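Local coordinates for interleukin 22 (Danio rerio, PDB 4O6K), which probably signals as a helical cytokine of the interleukin-10 family, binding cell-surface receptors in immune and epithelial defence, as its human counterpart does, at residues T31-H39 with L103-S114. Numbering follows the deposited sequence.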
loop_
_atom_site.group_PDB
_atom_site.type_symbol
_atom_site.label_atom_id
_atom_site.label_comp_id
_atom_site.label_asym_id
_atom_site.label_seq_id
_atom_site.Cartn_x
_atom_site.Cartn_y
_atom_site.Cartn_z
ATOM N N THR A 31 -11.294 -9.794 8.159
ATOM C CA THR A 31 -11.666 -9.048 6.962
ATOM C C THR A 31 -10.544 -8.107 6.533
ATOM O O THR A 31 -9.662 -7.779 7.327
ATOM C CB THR A 31 -12.955 -8.239 7.183
ATOM O OG1 THR A 31 -12.752 -7.296 8.242
ATOM C CG2 THR A 31 -14.105 -9.166 7.548
ATOM N N ARG A 32 -10.580 -7.677 5.276
ATOM C CA ARG A 32 -9.507 -6.856 4.730
ATOM C C ARG A 32 -10.012 -5.722 3.840
ATOM O O ARG A 32 -11.082 -5.817 3.238
ATOM C CB ARG A 32 -8.533 -7.738 3.951
ATOM C CG ARG A 32 -9.189 -8.573 2.864
ATOM C CD ARG A 32 -8.181 -9.507 2.220
ATOM N NE ARG A 32 -7.172 -8.781 1.457
ATOM C CZ ARG A 32 -5.933 -9.216 1.257
ATOM N NH1 ARG A 32 -5.546 -10.377 1.771
ATOM N NH2 ARG A 32 -5.079 -8.489 0.549
ATOM N N LEU A 33 -9.227 -4.652 3.766
ATOM C CA LEU A 33 -9.542 -3.512 2.910
ATOM C C LEU A 33 -8.847 -3.634 1.557
ATOM O O LEU A 33 -9.430 -3.313 0.521
ATOM C CB LEU A 33 -9.155 -2.202 3.597
ATOM C CG LEU A 33 -9.905 -1.906 4.899
ATOM C CD1 LEU A 33 -9.415 -0.613 5.531
ATOM C CD2 LEU A 33 -11.406 -1.853 4.653
ATOM N N LEU A 34 -7.596 -4.090 1.571
ATOM C CA LEU A 34 -6.867 -4.362 0.336
ATOM C C LEU A 34 -7.528 -5.486 -0.441
ATOM O O LEU A 34 -7.908 -6.502 0.141
ATOM C CB LEU A 34 -5.413 -4.747 0.619
ATOM C CG LEU A 34 -4.336 -3.690 0.852
ATOM C CD1 LEU A 34 -3.006 -4.386 1.077
ATOM C CD2 LEU A 34 -4.246 -2.739 -0.328
ATOM N N PRO A 35 -7.681 -5.303 -1.759
ATOM C CA PRO A 35 -8.080 -6.433 -2.599
ATOM C C PRO A 35 -7.048 -7.548 -2.493
ATOM O O PRO A 35 -5.850 -7.266 -2.459
ATOM C CB PRO A 35 -8.111 -5.837 -4.009
ATOM C CG PRO A 35 -8.315 -4.374 -3.797
ATOM C CD PRO A 35 -7.607 -4.042 -2.515
ATOM N N TYR A 36 -7.501 -8.795 -2.440
ATOM C CA TYR A 36 -6.587 -9.917 -2.290
ATOM C C TYR A 36 -5.967 -10.315 -3.622
ATOM O O TYR A 36 -6.673 -10.583 -4.594
ATOM C CB TYR A 36 -7.308 -11.114 -1.666
ATOM C CG TYR A 36 -6.506 -12.396 -1.696
ATOM C CD1 TYR A 36 -5.418 -12.580 -0.852
ATOM C CD2 TYR A 36 -6.841 -13.425 -2.567
ATOM C CE1 TYR A 36 -4.684 -13.752 -0.879
ATOM C CE2 TYR A 36 -6.114 -14.599 -2.601
ATOM C CZ TYR A 36 -5.036 -14.757 -1.755
ATOM O OH TYR A 36 -4.310 -15.925 -1.785
ATOM N N PHE A 37 -4.639 -10.349 -3.656
ATOM C CA PHE A 37 -3.914 -10.824 -4.826
ATOM C C PHE A 37 -3.284 -12.177 -4.527
ATOM O O PHE A 37 -2.422 -12.289 -3.655
ATOM C CB PHE A 37 -2.833 -9.826 -5.247
ATOM C CG PHE A 37 -3.347 -8.677 -6.068
ATOM C CD1 PHE A 37 -4.046 -7.639 -5.476
ATOM C CD2 PHE A 37 -3.123 -8.635 -7.436
ATOM C CE1 PHE A 37 -4.515 -6.580 -6.232
ATOM C CE2 PHE A 37 -3.590 -7.580 -8.197
ATOM C CZ PHE A 37 -4.286 -6.551 -7.594
ATOM N N SER A 38 -3.715 -13.201 -5.254
ATOM C CA SER A 38 -3.125 -14.526 -5.122
ATOM C C SER A 38 -1.765 -14.565 -5.805
ATOM O O SER A 38 -1.384 -13.619 -6.495
ATOM C CB SER A 38 -4.047 -15.592 -5.718
ATOM O OG SER A 38 -4.132 -15.459 -7.125
ATOM N N HIS A 39 -1.034 -15.656 -5.597
ATOM C CA HIS A 39 0.259 -15.850 -6.241
ATOM C C HIS A 39 0.136 -15.768 -7.760
ATOM O O HIS A 39 0.960 -15.141 -8.425
ATOM C CB HIS A 39 0.865 -17.195 -5.838
ATOM C CG HIS A 39 2.086 -17.563 -6.619
ATOM N ND1 HIS A 39 3.355 -17.172 -6.246
ATOM C CD2 HIS A 39 2.234 -18.283 -7.756
ATOM C CE1 HIS A 39 4.231 -17.636 -7.119
ATOM N NE2 HIS A 39 3.577 -18.314 -8.047
ATOM N N LEU A 103 -10.267 -3.233 -9.306
ATOM C CA LEU A 103 -9.642 -3.523 -8.017
ATOM C C LEU A 103 -9.206 -2.263 -7.275
ATOM O O LEU A 103 -9.282 -2.205 -6.048
ATOM C CB LEU A 103 -8.448 -4.461 -8.206
ATOM C CG LEU A 103 -8.810 -5.883 -8.648
ATOM C CD1 LEU A 103 -7.561 -6.709 -8.910
ATOM C CD2 LEU A 103 -9.700 -6.561 -7.617
ATOM N N VAL A 104 -8.800 -1.235 -7.992
ATOM C CA VAL A 104 -8.441 0.005 -7.411
ATOM C C VAL A 104 -9.694 0.644 -6.856
ATOM O O VAL A 104 -9.698 1.062 -5.785
ATOM C CB VAL A 104 -7.757 0.935 -8.414
ATOM C CG1 VAL A 104 -7.456 2.273 -7.825
ATOM C CG2 VAL A 104 -6.513 0.311 -8.955
ATOM N N LYS A 105 -10.759 0.669 -7.622
ATOM C CA LYS A 105 -12.027 1.198 -7.146
ATOM C C LYS A 105 -12.531 0.427 -5.926
ATOM O O LYS A 105 -13.067 0.992 -5.029
ATOM C CB LYS A 105 -13.064 1.218 -8.246
ATOM C CG LYS A 105 -13.021 2.449 -9.111
ATOM C CD LYS A 105 -13.633 2.200 -10.445
ATOM C CE LYS A 105 -12.833 1.143 -11.148
ATOM N NZ LYS A 105 -11.983 1.604 -12.252
ATOM N N GLN A 106 -12.305 -0.863 -5.915
ATOM C CA GLN A 106 -12.745 -1.682 -4.787
ATOM C C GLN A 106 -12.157 -1.248 -3.475
ATOM O O GLN A 106 -12.850 -1.086 -2.496
ATOM C CB GLN A 106 -12.450 -3.148 -5.004
ATOM C CG GLN A 106 -12.956 -4.037 -3.899
ATOM C CD GLN A 106 -12.545 -5.485 -4.078
ATOM O OE1 GLN A 106 -12.672 -6.019 -5.122
ATOM N NE2 GLN A 106 -12.030 -6.081 -3.063
ATOM N N PHE A 107 -10.855 -1.043 -3.481
ATOM C CA PHE A 107 -10.176 -0.570 -2.315
ATOM C C PHE A 107 -10.768 0.751 -1.839
ATOM O O PHE A 107 -11.123 0.896 -0.700
ATOM C CB PHE A 107 -8.690 -0.444 -2.517
ATOM C CG PHE A 107 -8.019 0.158 -1.352
ATOM C CD1 PHE A 107 -7.954 -0.522 -0.192
ATOM C CD2 PHE A 107 -7.520 1.441 -1.401
ATOM C CE1 PHE A 107 -7.385 0.028 0.907
ATOM C CE2 PHE A 107 -6.940 2.015 -0.312
ATOM C CZ PHE A 107 -6.878 1.306 0.852
ATOM N N LYS A 108 -10.834 1.696 -2.755
ATOM C CA LYS A 108 -11.377 2.980 -2.476
ATOM C C LYS A 108 -12.787 2.919 -1.915
ATOM O O LYS A 108 -13.107 3.541 -0.927
ATOM C CB LYS A 108 -11.348 3.782 -3.748
ATOM C CG LYS A 108 -9.968 4.177 -4.210
ATOM C CD LYS A 108 -10.008 5.439 -5.030
ATOM C CE LYS A 108 -9.710 5.172 -6.483
ATOM N NZ LYS A 108 -8.751 6.088 -7.141
ATOM N N ARG A 109 -13.605 2.098 -2.564
ATOM C CA ARG A 109 -14.965 1.829 -2.158
ATOM C C ARG A 109 -15.051 1.259 -0.771
ATOM O O ARG A 109 -15.753 1.764 0.029
ATOM C CB ARG A 109 -15.657 0.898 -3.151
ATOM C CG ARG A 109 -17.076 0.515 -2.795
ATOM C CD ARG A 109 -17.815 -0.052 -3.975
ATOM N NE ARG A 109 -17.324 -1.345 -4.351
ATOM C CZ ARG A 109 -16.616 -1.577 -5.420
ATOM N NH1 ARG A 109 -16.302 -0.603 -6.203
ATOM N NH2 ARG A 109 -16.214 -2.769 -5.679
ATOM N N ASN A 110 -14.325 0.211 -0.491
ATOM C CA ASN A 110 -14.288 -0.452 0.810
ATOM C C ASN A 110 -13.681 0.423 1.904
ATOM O O ASN A 110 -14.103 0.365 3.060
ATOM C CB ASN A 110 -13.546 -1.785 0.706
ATOM C CG ASN A 110 -14.314 -2.810 -0.109
ATOM O OD1 ASN A 110 -15.510 -2.647 -0.358
ATOM N ND2 ASN A 110 -13.637 -3.871 -0.524
ATOM N N TYR A 111 -12.687 1.227 1.539
ATOM C CA TYR A 111 -12.025 2.098 2.501
ATOM C C TYR A 111 -12.987 3.206 2.903
ATOM O O TYR A 111 -13.099 3.549 4.080
ATOM C CB TYR A 111 -10.736 2.685 1.919
ATOM C CG TYR A 111 -9.980 3.589 2.866
ATOM C CD1 TYR A 111 -9.368 3.083 4.005
ATOM C CD2 TYR A 111 -9.870 4.952 2.616
ATOM C CE1 TYR A 111 -8.673 3.907 4.871
ATOM C CE2 TYR A 111 -9.178 5.783 3.477
ATOM C CZ TYR A 111 -8.581 5.256 4.602
ATOM O OH TYR A 111 -7.891 6.080 5.459
ATOM N N HIS A 112 -13.673 3.766 1.913
ATOM C CA HIS A 112 -14.683 4.784 2.163
ATOM C C HIS A 112 -15.831 4.228 2.999
ATOM O O HIS A 112 -16.312 4.886 3.920
ATOM C CB HIS A 112 -15.223 5.344 0.847
ATOM C CG HIS A 112 -16.198 6.464 1.028
ATOM N ND1 HIS A 112 -17.561 6.289 0.908
ATOM C CD2 HIS A 112 -16.012 7.768 1.338
ATOM C CE1 HIS A 112 -18.170 7.440 1.127
ATOM N NE2 HIS A 112 -17.252 8.354 1.391
ATOM N N ALA A 113 -16.264 3.013 2.668
ATOM C CA ALA A 113 -17.326 2.341 3.409
ATOM C C ALA A 113 -16.941 2.153 4.872
ATOM O O ALA A 113 -17.788 2.217 5.762
ATOM C CB ALA A 113 -17.651 0.999 2.770
ATOM N N SER A 114 -15.654 1.919 5.112
ATOM C CA SER A 114 -15.151 1.704 6.461
ATOM C C SER A 114 -14.954 3.038 7.170
ATOM O O SER A 114 -15.149 3.147 8.380
ATOM C CB SER A 114 -13.838 0.919 6.427
ATOM O OG SER A 114 -13.344 0.695 7.735
#
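Leu103 meets the loop with both methyl branches: CD1 lies 3.5 Å from CZ of Phe37, the two side chains arriving from opposite directions, while CD2 rests against CB of Pro35. Its carbonyl O, which accepts the helical bond from Phe107 N, lies beside CG of the proline ring. One turn on, Gln106 reaches out with an extended chain, CG anti to the backbone N (chi1 -177°), and brings NE2 to 4.0 Å from CB of Pro35. At the middle of the contact, Phe107 CB packs 3.8 Å from Pro35 CD. The ring edge faces the backbone of the loop, with Phe107 CD1 3.2 Å from Leu33 O. Phe107 CD1 is also approached by Leu34 N and CD2, and CE1 touches Leu33 CB, which stands off the ring plane. The ring meets Tyr58 of helix 47-62, planes at about 15°. An alanine here would probably open a gap beneath Leu33 and Leu34 and deprive Tyr58 of its ring partner. In this all-helical bundle of the interleukin-10 family type, the loop between helices 10-24 and 39-42 lies along helix 102-117, and Glu129 accepts bonds from the N-H groups of Leu33 and Leu34. Farther along, the backbone O of Asn110 lies beside Leu33 CD2. Leu33 CD1 lies at the edge of the Tyr111 ring, 4.0 Å from Tyr111 CD1. Ser114 CB is 4.1 Å from Leu33 CD2.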